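Local coordinates for Melibiose/raffinose/stachyose-binding protein MelE (Bacillus subtilis subsp. subtilis str. 168, PDB 4R6H), which binds melibiose, raffinose and stachyose as the solute-binding component of the ABC importer MelEDC-MsmX, at residues A31-T36 and S62-S67; T49-A54 and L68-N73; Y197-A202 and P372-L377; T203-T208 and F228-E233. All coordinates share one frame; numbering follows the deposited sequence.

Contact 1: residues A31-T36 and S62-S67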
loop_
_atom_site.group_PDB
_atom_site.type_symbol
_atom_site.label_atom_id
_atom_site.label_comp_id
_atom_site.label_asym_id
_atom_site.label_seq_id
_atom_site.Cartn_x
_atom_site.Cartn_y
_atom_site.Cartn_z
ATOM N N ALA A 31 18.735 4.447 35.446
ATOM C CA ALA A 31 19.810 3.569 34.996
ATOM C C ALA A 31 19.586 3.071 33.570
ATOM O O ALA A 31 20.420 2.340 33.042
ATOM C CB ALA A 31 20.004 2.377 35.938
ATOM N N LYS A 32 18.499 3.503 32.947
ATOM C CA LYS A 32 18.243 3.140 31.539
ATOM C C LYS A 32 18.215 4.394 30.670
ATOM O O LYS A 32 17.844 5.471 31.133
ATOM C CB LYS A 32 16.916 2.373 31.384
ATOM C CG LYS A 32 16.857 1.058 32.127
ATOM C CD LYS A 32 15.604 0.277 31.786
ATOM C CE LYS A 32 15.524 -1.008 32.603
ATOM N NZ LYS A 32 14.254 -1.757 32.349
ATOM N N LYS A 33 18.598 4.241 29.411
ATOM C CA LYS A 33 18.421 5.294 28.408
ATOM C C LYS A 33 17.198 4.946 27.552
ATOM O O LYS A 33 16.880 3.773 27.375
ATOM C CB LYS A 33 19.672 5.406 27.556
ATOM C CG LYS A 33 19.905 4.202 26.664
ATOM C CD LYS A 33 21.366 3.839 26.611
ATOM C CE LYS A 33 22.132 4.829 25.761
ATOM N NZ LYS A 33 23.203 4.123 25.020
ATOM N N THR A 34 16.548 5.969 27.024
ATOM C CA THR A 34 15.316 5.782 26.275
ATOM C C THR A 34 15.647 5.717 24.793
ATOM O O THR A 34 16.331 6.589 24.288
ATOM C CB THR A 34 14.360 6.949 26.508
ATOM O OG1 THR A 34 13.882 6.895 27.867
ATOM C CG2 THR A 34 13.174 6.860 25.571
ATOM N N LEU A 35 15.120 4.709 24.101
ATOM C CA LEU A 35 15.273 4.585 22.631
ATOM C C LEU A 35 13.867 4.840 22.087
ATOM O O LEU A 35 12.929 4.099 22.403
ATOM C CB LEU A 35 15.745 3.179 22.283
ATOM C CG LEU A 35 15.832 2.885 20.758
ATOM C CD1 LEU A 35 16.976 3.639 20.133
ATOM C CD2 LEU A 35 16.004 1.399 20.513
ATOM N N THR A 36 13.706 5.950 21.353
ATOM C CA THR A 36 12.393 6.351 20.904
ATOM C C THR A 36 12.139 5.857 19.488
ATOM O O THR A 36 12.980 6.027 18.598
ATOM C CB THR A 36 12.212 7.870 20.945
ATOM O OG1 THR A 36 13.271 8.501 20.220
ATOM C CG2 THR A 36 12.218 8.381 22.402
ATOM N N SER A 62 19.696 -4.482 29.166
ATOM C CA SER A 62 19.225 -4.061 30.467
ATOM C C SER A 62 19.298 -2.556 30.713
ATOM O O SER A 62 18.730 -2.071 31.689
ATOM C CB SER A 62 20.051 -4.744 31.565
ATOM O OG SER A 62 21.429 -4.377 31.474
ATOM N N ASP A 63 20.004 -1.837 29.848
ATOM C CA ASP A 63 20.086 -0.398 29.969
ATOM C C ASP A 63 19.206 0.393 29.011
ATOM O O ASP A 63 19.359 1.604 28.903
ATOM C CB ASP A 63 21.546 0.049 29.788
ATOM C CG ASP A 63 22.109 -0.266 28.410
ATOM O OD1 ASP A 63 21.699 -1.270 27.789
ATOM O OD2 ASP A 63 22.969 0.506 27.949
ATOM N N ILE A 64 18.303 -0.272 28.296
ATOM C CA ILE A 64 17.468 0.448 27.319
ATOM C C ILE A 64 15.996 0.308 27.677
ATOM O O ILE A 64 15.500 -0.780 27.914
ATOM C CB ILE A 64 17.761 -0.023 25.870
ATOM C CG1 ILE A 64 19.236 0.238 25.527
ATOM C CG2 ILE A 64 16.802 0.637 24.883
ATOM C CD1 ILE A 64 19.783 -0.521 24.317
ATOM N N HIS A 65 15.311 1.430 27.699
ATOM C CA HIS A 65 13.876 1.460 27.755
ATOM C C HIS A 65 13.403 1.889 26.350
ATOM O O HIS A 65 13.705 2.994 25.908
ATOM C CB HIS A 65 13.397 2.475 28.805
ATOM C CG HIS A 65 11.969 2.865 28.631
ATOM N ND1 HIS A 65 10.927 1.975 28.785
ATOM C CD2 HIS A 65 11.410 4.044 28.270
ATOM C CE1 HIS A 65 9.785 2.594 28.537
ATOM N NE2 HIS A 65 10.050 3.848 28.221
ATOM N N VAL A 66 12.647 1.009 25.696
ATOM C CA VAL A 66 12.112 1.308 24.384
ATOM C C VAL A 66 10.804 2.069 24.558
ATOM O O VAL A 66 9.861 1.588 25.199
ATOM C CB VAL A 66 11.913 0.046 23.561
ATOM C CG1 VAL A 66 11.236 0.435 22.234
ATOM C CG2 VAL A 66 13.219 -0.710 23.371
ATOM N N SER A 67 10.748 3.261 23.981
ATOM C CA SER A 67 9.556 4.108 24.012
ATOM C C SER A 67 8.959 4.076 22.601
ATOM O O SER A 67 9.411 4.789 21.703
ATOM C CB SER A 67 9.889 5.537 24.422
ATOM O OG SER A 67 8.704 6.342 24.456
HETATM O O HOH W 1 20.056 -0.435 33.716
HETATM O O HOH W 2 15.798 -2.844 29.684
HETATM O O HOH W 3 12.017 -0.630 30.276
#
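The imidazole of His-65 meets Thr-34 at its rim: Thr-34 OG1 lies near the ring plane, 3.8 Å from His-65 CD2, while the N of Ser-67 sits above one face. In the same plane a water reaches His-65 ND1 and also takes a hydrogen bond from Lys-32 NZ; Lys-32, extended beyond CG, runs along the second strand, and this water links its NZ to the ring. Between the backbones, the parallel strands alternate their bonds: Lys-33 N gives to Asp-63 O (2.8 Å) and Lys-33 O receives His-65 N (2.8 Å, 170° at the hydrogen); Leu-35 N and O then do likewise with His-65 O and Ser-67 N. On the other face Leu-35 CB touches Ile-64 CG2 at 3.8 Å, and Lys-33 lies alongside Ile-64 and Asp-63, its CG 3.5 Å from Asp-63 O. With chi1 at 68° and further bends, its chain carries NZ to a salt bridge with Glu-322. With an alanine in place of Lys-33, Glu-322 would probably lose its salt-bridge mate and the flank of Ile-64 its cover. Helix 44-60 packs on Ile-64 and Val-66, completing a beta-alpha-beta unit of the kind found in the alpha/beta lobes of solute-binding proteins.

Contact 2: residues T49-A54 and L68-N73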
loop_
_atom_site.group_PDB
_atom_site.type_symbol
_atom_site.label_atom_id
_atom_site.label_comp_id
_atom_site.label_asym_id
_atom_site.label_seq_id
_atom_site.Cartn_x
_atom_site.Cartn_y
_atom_site.Cartn_z
ATOM N N THR A 49 2.396 -6.970 18.940
ATOM C CA THR A 49 3.543 -7.737 18.590
ATOM C C THR A 49 4.819 -6.882 18.631
ATOM O O THR A 49 5.866 -7.374 19.044
ATOM C CB THR A 49 3.364 -8.423 17.208
ATOM O OG1 THR A 49 2.257 -9.330 17.278
ATOM C CG2 THR A 49 4.600 -9.183 16.782
ATOM N N PHE A 50 4.736 -5.648 18.132
ATOM C CA PHE A 50 5.867 -4.741 18.199
ATOM C C PHE A 50 6.262 -4.493 19.669
ATOM O O PHE A 50 7.455 -4.578 19.990
ATOM C CB PHE A 50 5.558 -3.468 17.405
ATOM C CG PHE A 50 6.769 -2.734 16.835
ATOM C CD1 PHE A 50 8.084 -3.064 17.180
ATOM C CD2 PHE A 50 6.577 -1.670 15.969
ATOM C CE1 PHE A 50 9.144 -2.357 16.656
ATOM C CE2 PHE A 50 7.644 -0.960 15.443
ATOM C CZ PHE A 50 8.923 -1.288 15.806
ATOM N N ARG A 51 5.282 -4.299 20.563
ATOM C CA ARG A 51 5.589 -4.136 21.976
ATOM C C ARG A 51 6.228 -5.399 22.564
ATOM O O ARG A 51 7.147 -5.284 23.354
ATOM C CB ARG A 51 4.335 -3.751 22.772
ATOM C CG ARG A 51 3.847 -2.345 22.454
ATOM C CD ARG A 51 2.714 -1.920 23.372
ATOM N NE ARG A 51 2.048 -0.717 22.861
ATOM C CZ ARG A 51 0.838 -0.695 22.296
ATOM N NH1 ARG A 51 0.104 -1.812 22.175
ATOM N NH2 ARG A 51 0.335 0.463 21.868
ATOM N N LYS A 52 5.767 -6.581 22.165
ATOM C CA LYS A 52 6.335 -7.807 22.694
ATOM C C LYS A 52 7.798 -7.943 22.220
ATOM O O LYS A 52 8.670 -8.337 22.976
ATOM C CB LYS A 52 5.440 -9.021 22.372
ATOM C CG LYS A 52 5.872 -9.930 21.240
ATOM C CD LYS A 52 6.490 -11.195 21.799
ATOM C CE LYS A 52 5.472 -12.324 21.879
ATOM N NZ LYS A 52 6.130 -13.642 21.764
ATOM N N LEU A 53 8.084 -7.595 20.964
ATOM C CA LEU A 53 9.430 -7.665 20.486
ATOM C C LEU A 53 10.324 -6.610 21.152
ATOM O O LEU A 53 11.477 -6.869 21.400
ATOM C CB LEU A 53 9.464 -7.544 18.955
ATOM C CG LEU A 53 8.974 -8.785 18.216
ATOM C CD1 LEU A 53 8.858 -8.430 16.738
ATOM C CD2 LEU A 53 9.867 -10.006 18.401
ATOM N N ALA A 54 9.770 -5.430 21.409
ATOM C CA ALA A 54 10.513 -4.392 22.152
ATOM C C ALA A 54 10.845 -4.896 23.549
ATOM O O ALA A 54 11.989 -4.741 24.015
ATOM C CB ALA A 54 9.750 -3.116 22.216
ATOM N N LEU A 68 7.927 3.249 22.474
ATOM C CA LEU A 68 7.239 2.990 21.214
ATOM C C LEU A 68 6.016 3.876 21.127
ATOM O O LEU A 68 5.158 3.875 22.027
ATOM C CB LEU A 68 6.791 1.525 21.140
ATOM C CG LEU A 68 7.484 0.589 20.176
ATOM C CD1 LEU A 68 6.909 -0.812 20.391
ATOM C CD2 LEU A 68 7.348 1.098 18.735
ATOM N N HIS A 69 5.931 4.636 20.038
ATOM C CA HIS A 69 4.832 5.551 19.778
ATOM C C HIS A 69 4.104 5.161 18.518
ATOM O O HIS A 69 4.735 4.960 17.465
ATOM C CB HIS A 69 5.377 6.949 19.548
ATOM C CG HIS A 69 6.048 7.543 20.739
ATOM N ND1 HIS A 69 5.542 8.644 21.398
ATOM C CD2 HIS A 69 7.187 7.203 21.391
ATOM C CE1 HIS A 69 6.340 8.954 22.406
ATOM N NE2 HIS A 69 7.343 8.095 22.426
ATOM N N PHE A 70 2.775 5.153 18.601
ATOM C CA PHE A 70 1.881 4.940 17.467
ATOM C C PHE A 70 0.942 6.149 17.341
ATOM O O PHE A 70 -0.214 6.066 17.737
ATOM C CB PHE A 70 1.080 3.661 17.647
ATOM C CG PHE A 70 1.930 2.428 17.838
ATOM C CD1 PHE A 70 2.525 1.802 16.759
ATOM C CD2 PHE A 70 2.120 1.874 19.104
ATOM C CE1 PHE A 70 3.282 0.658 16.927
ATOM C CE2 PHE A 70 2.909 0.730 19.271
ATOM C CZ PHE A 70 3.505 0.138 18.177
ATOM N N PRO A 71 1.435 7.246 16.761
ATOM C CA PRO A 71 0.672 8.518 16.696
ATOM C C PRO A 71 -0.599 8.483 15.847
ATOM O O PRO A 71 -1.357 9.451 15.864
ATOM C CB PRO A 71 1.664 9.495 16.050
ATOM C CG PRO A 71 2.991 8.906 16.211
ATOM C CD PRO A 71 2.808 7.420 16.248
ATOM N N GLY A 72 -0.816 7.433 15.066
ATOM C CA GLY A 72 -1.994 7.356 14.192
ATOM C C GLY A 72 -2.113 8.529 13.235
ATOM O O GLY A 72 -1.178 8.839 12.491
ATOM N N ASN A 73 -3.273 9.183 13.223
ATOM C CA ASN A 73 -3.516 10.268 12.266
ATOM C C ASN A 73 -2.631 11.485 12.474
ATOM O O ASN A 73 -2.509 12.304 11.574
ATOM C CB ASN A 73 -5.000 10.703 12.305
ATOM C CG ASN A 73 -5.940 9.659 11.725
ATOM O OD1 ASN A 73 -5.577 8.888 10.828
ATOM N ND2 ASN A 73 -7.167 9.640 12.229
HETATM O O HOH W 4 3.834 1.125 23.270
#
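Residues 49-54 of helix 44-60 pass over the end of strand 64-69 without a direct hydrogen bond, Arg-51 CA coming within 7.4 Å of Leu-68 CA. Leu-68 inserts its two methyls into this side of the helix. CD2 stands over one face of the Phe-50 ring, 4.0 Å from the centroid, in a CH-pi contact; CD1 rests against the backbone at Phe-50 C (3.8 Å) and touches Ala-54 CB. Phe-50, its CG anti to the backbone N (chi1 -153°), also offers CD2 to the edge of the Phe-70 ring, 4.1 Å from Phe-70 CE1. Replacing Phe-50 with an alanine would probably open a gap beneath Leu-68 CD2 and leave Phe-70 CE1 without this neighbour. Arg-51 runs extended from CG to NE and brings one guanidinium face over Phe-70 CE2, with the two planes 82° apart and NH2 3.6 Å from Phe-70 CD2. A water in the guanidinium plane accepts from Arg-51 NE at 2.6 Å and donates to Leu-68 O, over a longer 3.3 Å. Direct contact is thus almost wholly apolar, and the single polar link between helix and strand goes through water, on the side where the exposed arginine lies.

Contact 3: residues Y197-A202 and P372-L377; sequences YYDQFA and PYFDRL
Asp-199, on helix 192-206, reaches the N-terminal turn of helix 374-378, where the side chain of one helix accepts from a first-turn backbone N-H of another, buried near the middle of this solute-binding protein. The polar part centres on its carboxylate. Asp-199 OD1 accepts from Asp-375 N (2.9 Å) through its syn lone pair; at 133° the bond is bent. The two carboxylates are turned 73° against each other, and Asp-199 OD2 comes to 2.5 Å from Asp-375 OD1, so close that one of the two acids probably carries a proton. The N-terminal end of the helix, with its amide, would also tend to ease the negative charge. One water adds a second polar link, donating to Asp-199 O and accepting from Phe-374 N, so that both backbones are tied beside the acid.

Aromatic contacts flank this centre. Tyr-373, at the N-cap position, brings CD1 in the conformer described to 3.2 Å from Asp-199 OD2, ring and carboxylate planes inclined to each other. Farther along the same ring, Gln-200 CG approaches Tyr-373 CE1, while the tyrosine hydroxyl has its hydrogen bond with Asp-143 and the Gln-200 amide is bonded to Gln-196, Thr-292 and Gly-144.

The apolar part is a CH-pi contact: with Phe-374 CG anti to its own N (chi1 176°), the ring lies beneath the Ala-202 methyl, and Ala-202 CB sits over the ring centre, 3.5 Å from the centroid.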
loop_
_atom_site.group_PDB
_atom_site.type_symbol
_atom_site.label_atom_id
_atom_site.label_comp_id
_atom_site.label_asym_id
_atom_site.label_seq_id
_atom_site.Cartn_x
_atom_site.Cartn_y
_atom_site.Cartn_z
ATOM N N TYR A 197 -8.566 2.858 -6.156
ATOM C CA TYR A 197 -8.759 2.498 -7.563
ATOM C C TYR A 197 -7.862 3.361 -8.465
ATOM O O TYR A 197 -7.111 2.861 -9.325
ATOM C CB TYR A 197 -10.260 2.618 -7.938
ATOM C CG TYR A 197 -10.492 2.709 -9.418
ATOM C CD1 TYR A 197 -10.479 1.564 -10.228
ATOM C CD2 TYR A 197 -10.635 3.940 -10.017
ATOM C CE1 TYR A 197 -10.633 1.674 -11.617
ATOM C CE2 TYR A 197 -10.773 4.062 -11.387
ATOM C CZ TYR A 197 -10.818 2.925 -12.171
ATOM O OH TYR A 197 -10.946 3.061 -13.548
ATOM N N TYR A 198 -8.003 4.669 -8.314
ATOM C CA TYR A 198 -7.216 5.582 -9.140
ATOM C C TYR A 198 -5.726 5.378 -8.945
ATOM O O TYR A 198 -4.956 5.358 -9.908
ATOM C CB TYR A 198 -7.582 7.018 -8.878
ATOM C CG TYR A 198 -8.852 7.545 -9.520
ATOM C CD1 TYR A 198 -8.989 7.629 -10.907
ATOM C CD2 TYR A 198 -9.870 8.092 -8.752
ATOM C CE1 TYR A 198 -10.130 8.176 -11.496
ATOM C CE2 TYR A 198 -10.986 8.646 -9.335
ATOM C CZ TYR A 198 -11.104 8.714 -10.705
ATOM O OH TYR A 198 -12.252 9.273 -11.237
ATOM N N ASP A 199 -5.304 5.306 -7.679
ATOM C CA ASP A 199 -3.887 5.220 -7.362
ATOM C C ASP A 199 -3.261 3.949 -7.927
ATOM O O ASP A 199 -2.177 4.002 -8.567
ATOM C CB ASP A 199 -3.716 5.316 -5.818
ATOM C CG ASP A 199 -2.372 5.824 -5.384
ATOM O OD1 ASP A 199 -1.644 6.428 -6.151
ATOM O OD2 ASP A 199 -2.102 5.712 -4.190
ATOM N N GLN A 200 -3.889 2.794 -7.709
ATOM C CA GLN A 200 -3.321 1.558 -8.180
ATOM C C GLN A 200 -3.261 1.528 -9.703
ATOM O O GLN A 200 -2.241 1.160 -10.252
ATOM C CB GLN A 200 -4.065 0.302 -7.701
ATOM C CG GLN A 200 -3.758 -0.110 -6.292
ATOM C CD GLN A 200 -4.423 -1.411 -5.857
ATOM O OE1 GLN A 200 -4.912 -1.481 -4.745
ATOM N NE2 GLN A 200 -4.282 -2.468 -6.652
ATOM N N PHE A 201 -4.364 1.913 -10.365
ATOM C CA PHE A 201 -4.388 1.785 -11.834
ATOM C C PHE A 201 -3.585 2.878 -12.540
ATOM O O PHE A 201 -3.235 2.738 -13.708
ATOM C CB PHE A 201 -5.802 1.637 -12.377
ATOM C CG PHE A 201 -6.381 0.260 -12.215
ATOM C CD1 PHE A 201 -5.916 -0.820 -12.984
ATOM C CD2 PHE A 201 -7.396 0.033 -11.317
ATOM C CE1 PHE A 201 -6.485 -2.072 -12.831
ATOM C CE2 PHE A 201 -7.993 -1.212 -11.185
ATOM C CZ PHE A 201 -7.506 -2.285 -11.946
ATOM N N ALA A 202 -3.271 3.964 -11.847
ATOM C CA ALA A 202 -2.391 4.987 -12.428
ATOM C C ALA A 202 -1.018 4.431 -12.778
ATOM O O ALA A 202 -0.379 4.866 -13.726
ATOM C CB ALA A 202 -2.213 6.144 -11.455
ATOM N N PRO A 372 6.082 1.117 -6.464
ATOM C CA PRO A 372 5.585 1.900 -5.352
ATOM C C PRO A 372 4.248 2.554 -5.636
ATOM O O PRO A 372 3.893 2.811 -6.803
ATOM C CB PRO A 372 6.680 2.977 -5.148
ATOM C CG PRO A 372 7.325 3.081 -6.498
ATOM C CD PRO A 372 7.289 1.704 -7.080
ATOM N N TYR A 373 3.495 2.893 -4.606
ATOM C CA TYR A 373 2.248 3.612 -4.825
ATOM C C TYR A 373 2.459 4.892 -5.611
ATOM O O TYR A 373 3.315 5.722 -5.295
ATOM C CB TYR A 373 1.510 3.899 -3.513
ATOM C CG TYR A 373 0.479 2.841 -3.221
ATOM C CD1 TYR A 373 -0.767 2.876 -3.839
ATOM C CD2 TYR A 373 0.772 1.778 -2.395
ATOM C CE1 TYR A 373 -1.704 1.905 -3.598
ATOM C CE2 TYR A 373 -0.159 0.792 -2.148
ATOM C CZ TYR A 373 -1.395 0.868 -2.750
ATOM O OH TYR A 373 -2.336 -0.099 -2.521
ATOM N N PHE A 374 1.659 5.052 -6.652
ATOM C CA PHE A 374 1.814 6.152 -7.608
ATOM C C PHE A 374 1.830 7.500 -6.890
ATOM O O PHE A 374 2.675 8.388 -7.206
ATOM C CB PHE A 374 0.658 6.083 -8.617
ATOM C CG PHE A 374 0.612 7.200 -9.608
ATOM C CD1 PHE A 374 1.393 7.130 -10.748
ATOM C CD2 PHE A 374 -0.252 8.250 -9.439
ATOM C CE1 PHE A 374 1.331 8.107 -11.704
ATOM C CE2 PHE A 374 -0.313 9.261 -10.409
ATOM C CZ PHE A 374 0.478 9.168 -11.527
ATOM N N ASP A 375 0.899 7.716 -5.969
ATOM C CA ASP A 375 0.768 9.052 -5.400
ATOM C C ASP A 375 1.966 9.445 -4.553
ATOM O O ASP A 375 2.316 10.633 -4.481
ATOM C CB ASP A 375 -0.533 9.215 -4.598
ATOM C CG ASP A 375 -0.514 8.465 -3.265
ATOM O OD1 ASP A 375 -0.336 7.228 -3.241
ATOM O OD2 ASP A 375 -0.654 9.135 -2.214
ATOM N N ARG A 376 2.589 8.465 -3.925
ATOM C CA ARG A 376 3.722 8.724 -3.055
ATOM C C ARG A 376 4.972 9.095 -3.827
ATOM O O ARG A 376 5.793 9.870 -3.354
ATOM C CB ARG A 376 3.916 7.527 -2.082
ATOM C CG ARG A 376 2.662 7.282 -1.249
ATOM C CD ARG A 376 2.869 6.342 -0.053
ATOM N NE ARG A 376 1.632 5.602 0.250
ATOM C CZ ARG A 376 1.505 4.656 1.185
ATOM N NH1 ARG A 376 2.527 4.327 1.961
ATOM N NH2 ARG A 376 0.339 4.021 1.340
ATOM N N LEU A 377 5.113 8.622 -5.048
ATOM C CA LEU A 377 6.276 8.940 -5.812
ATOM C C LEU A 377 6.081 10.051 -6.844
ATOM O O LEU A 377 7.019 10.779 -7.127
ATOM C CB LEU A 377 6.805 7.634 -6.445
ATOM C CG LEU A 377 8.289 7.541 -6.822
ATOM C CD1 LEU A 377 9.155 7.626 -5.573
ATOM C CD2 LEU A 377 8.594 6.264 -7.581
HETATM O O HOH W 5 0.097 2.913 -7.617
#

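Contact 4: residues T203-T208 and F228-E233; sequences TPLLIT and FTYLSE
Leu-205 drives into the start of helix 229-240 and makes the close part of this contact. Its two methyls divide the work: Leu-205 CD2 meets Leu-231 CG at 3.8 Å, the two leucines reaching toward each other tip to tip, and Leu-205 CD1 comes to 3.8 Å from Tyr-230 CD2, the side chains slanting across one another. With CG anti to the backbone N (chi1 179°), the torsion places one methyl of Leu-205 toward Tyr-230 and the other toward Leu-231. Beside it, Leu-206 CD1 touches the edge of the Phe-228 ring near its plane, 3.8 Å from Phe-228 CD1, the side chains crossing at about a right angle. Leu-231 CD1 lies above one face of that same ring, which is thus covered by Leu-231 of the same segment as well as touched across the contact.

All this is helix-to-helix packing between the end of helix 192-206 and the first turn of helix 229-240, in the lobe away from the N-terminal strands. No hydrogen bond crosses it, and the nearest CA atoms, of Leu-205 and Phe-228, are still 8.0 Å apart, so the contact is made by side chains, with Leu-205 CD2 also near Phe-228 CA.

The Tyr-230 side is the looser one. This residue is partly exposed, only one methyl of Leu-205 reaches its ring, and Ile-295 from a loop touches both Tyr-230 and Leu-205. On the Phe-228 side, by contrast, Leu-408 of helix 401-420 packs against the phenylalanine and Phe-223 against Leu-206.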
loop_
_atom_site.group_PDB
_atom_site.type_symbol
_atom_site.label_atom_id
_atom_site.label_comp_id
_atom_site.label_asym_id
_atom_site.label_seq_id
_atom_site.Cartn_x
_atom_site.Cartn_y
_atom_site.Cartn_z
ATOM N N THR A 203 -0.544 3.430 -12.029
ATOM C CA THR A 203 0.746 2.793 -12.317
ATOM C C THR A 203 0.809 2.066 -13.681
ATOM O O THR A 203 1.663 2.449 -14.515
ATOM C CB THR A 203 1.200 1.932 -11.106
ATOM O OG1 THR A 203 1.563 2.800 -10.003
ATOM C CG2 THR A 203 2.384 1.052 -11.411
ATOM N N PRO A 204 -0.100 1.110 -13.960
ATOM C CA PRO A 204 -0.060 0.524 -15.323
ATOM C C PRO A 204 -0.384 1.567 -16.379
ATOM O O PRO A 204 0.124 1.466 -17.515
ATOM C CB PRO A 204 -1.131 -0.556 -15.277
ATOM C CG PRO A 204 -1.955 -0.322 -14.051
ATOM C CD PRO A 204 -1.037 0.380 -13.079
ATOM N N LEU A 205 -1.170 2.589 -16.062
ATOM C CA LEU A 205 -1.531 3.573 -17.103
ATOM C C LEU A 205 -0.346 4.440 -17.474
ATOM O O LEU A 205 -0.104 4.655 -18.667
ATOM C CB LEU A 205 -2.674 4.452 -16.657
ATOM C CG LEU A 205 -3.146 5.553 -17.634
ATOM C CD1 LEU A 205 -3.778 4.915 -18.828
ATOM C CD2 LEU A 205 -4.108 6.453 -16.918
ATOM N N LEU A 206 0.414 4.886 -16.486
ATOM C CA LEU A 206 1.332 6.000 -16.662
ATOM C C LEU A 206 2.802 5.707 -16.371
ATOM O O LEU A 206 3.642 6.537 -16.678
ATOM C CB LEU A 206 0.892 7.227 -15.824
ATOM C CG LEU A 206 -0.529 7.730 -16.015
ATOM C CD1 LEU A 206 -0.927 8.742 -14.973
ATOM C CD2 LEU A 206 -0.668 8.332 -17.408
ATOM N N ILE A 207 3.087 4.562 -15.749
ATOM C CA ILE A 207 4.408 4.269 -15.223
ATOM C C ILE A 207 5.095 3.051 -15.803
ATOM O O ILE A 207 6.247 3.160 -16.236
ATOM C CB ILE A 207 4.368 4.129 -13.675
ATOM C CG1 ILE A 207 3.739 5.365 -13.016
ATOM C CG2 ILE A 207 5.755 3.869 -13.128
ATOM C CD1 ILE A 207 4.395 6.699 -13.342
ATOM N N THR A 208 4.442 1.889 -15.845
ATOM C CA THR A 208 5.164 0.627 -16.060
ATOM C C THR A 208 5.650 0.412 -17.494
ATOM O O THR A 208 6.666 -0.280 -17.691
ATOM C CB THR A 208 4.378 -0.598 -15.613
ATOM O OG1 THR A 208 3.069 -0.567 -16.164
ATOM C CG2 THR A 208 4.256 -0.618 -14.088
ATOM N N PHE A 228 -5.039 11.084 -17.913
ATOM C CA PHE A 228 -5.596 10.415 -16.749
ATOM C C PHE A 228 -7.084 10.111 -16.977
ATOM O O PHE A 228 -7.667 9.310 -16.241
ATOM C CB PHE A 228 -5.452 11.309 -15.517
ATOM C CG PHE A 228 -5.431 10.568 -14.193
ATOM C CD1 PHE A 228 -4.255 10.021 -13.755
ATOM C CD2 PHE A 228 -6.569 10.480 -13.379
ATOM C CE1 PHE A 228 -4.187 9.379 -12.535
ATOM C CE2 PHE A 228 -6.502 9.816 -12.158
ATOM C CZ PHE A 228 -5.316 9.276 -11.748
ATOM N N THR A 229 -7.728 10.764 -17.953
ATOM C CA THR A 229 -9.172 10.661 -18.103
ATOM C C THR A 229 -9.684 9.249 -18.299
ATOM O O THR A 229 -10.802 8.903 -17.861
ATOM C CB THR A 229 -9.643 11.561 -19.296
ATOM O OG1 THR A 229 -9.133 12.889 -19.093
ATOM C CG2 THR A 229 -11.118 11.602 -19.444
ATOM N N TYR A 230 -8.840 8.472 -18.963
ATOM C CA TYR A 230 -9.141 7.037 -19.134
ATOM C C TYR A 230 -9.652 6.341 -17.873
ATOM O O TYR A 230 -10.656 5.622 -17.911
ATOM C CB TYR A 230 -7.892 6.325 -19.653
ATOM C CG TYR A 230 -8.012 4.838 -19.765
ATOM C CD1 TYR A 230 -8.594 4.248 -20.862
ATOM C CD2 TYR A 230 -7.495 3.992 -18.776
ATOM C CE1 TYR A 230 -8.676 2.857 -20.987
ATOM C CE2 TYR A 230 -7.594 2.607 -18.909
ATOM C CZ TYR A 230 -8.158 2.054 -19.994
ATOM O OH TYR A 230 -8.248 0.680 -20.069
ATOM N N LEU A 231 -8.997 6.607 -16.741
ATOM C CA LEU A 231 -9.450 5.935 -15.522
ATOM C C LEU A 231 -10.829 6.359 -15.031
ATOM O O LEU A 231 -11.602 5.559 -14.466
ATOM C CB LEU A 231 -8.430 6.110 -14.388
ATOM C CG LEU A 231 -7.050 5.515 -14.694
ATOM C CD1 LEU A 231 -6.089 5.912 -13.595
ATOM C CD2 LEU A 231 -7.135 4.031 -14.891
ATOM N N SER A 232 -11.158 7.624 -15.271
ATOM C CA SER A 232 -12.487 8.080 -14.929
ATOM C C SER A 232 -13.577 7.507 -15.884
ATOM O O SER A 232 -14.699 7.196 -15.453
ATOM C CB SER A 232 -12.534 9.602 -14.948
ATOM O OG SER A 232 -11.776 10.140 -13.845
ATOM N N GLU A 233 -13.202 7.398 -17.153
ATOM C CA GLU A 233 -14.088 6.776 -18.141
ATOM C C GLU A 233 -14.383 5.322 -17.786
ATOM O O GLU A 233 -15.544 4.897 -17.831
ATOM C CB GLU A 233 -13.546 6.918 -19.550
ATOM C CG GLU A 233 -13.701 8.354 -20.035
ATOM C CD GLU A 233 -12.929 8.615 -21.275
ATOM O OE1 GLU A 233 -11.771 8.188 -21.350
ATOM O OE2 GLU A 233 -13.496 9.228 -22.173
#

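Overall arrangement
Contacts 1 and 2 share strand 64-69 within one beta-alpha-beta unit and touch where Val-66 meets Ala-54; contacts 3 and 4 share helix 192-206; contact 4 lies across the chain's centre from contacts 1 and 2, about 48 Å from contact 1 between centres. Contacts 1 and 2 are partly buried, the first held by backbone bonds and waters, the second by apolar groups, an arginine against a ring and one water. Contacts 3 and 4 are buried, yet contact 3 encloses a pair of acids whereas contact 4 is purely apolar. Between those two, Tyr-197 OH probably bonds Leu-231 O, and Tyr-198 OH probably bonds Ser-232 OG.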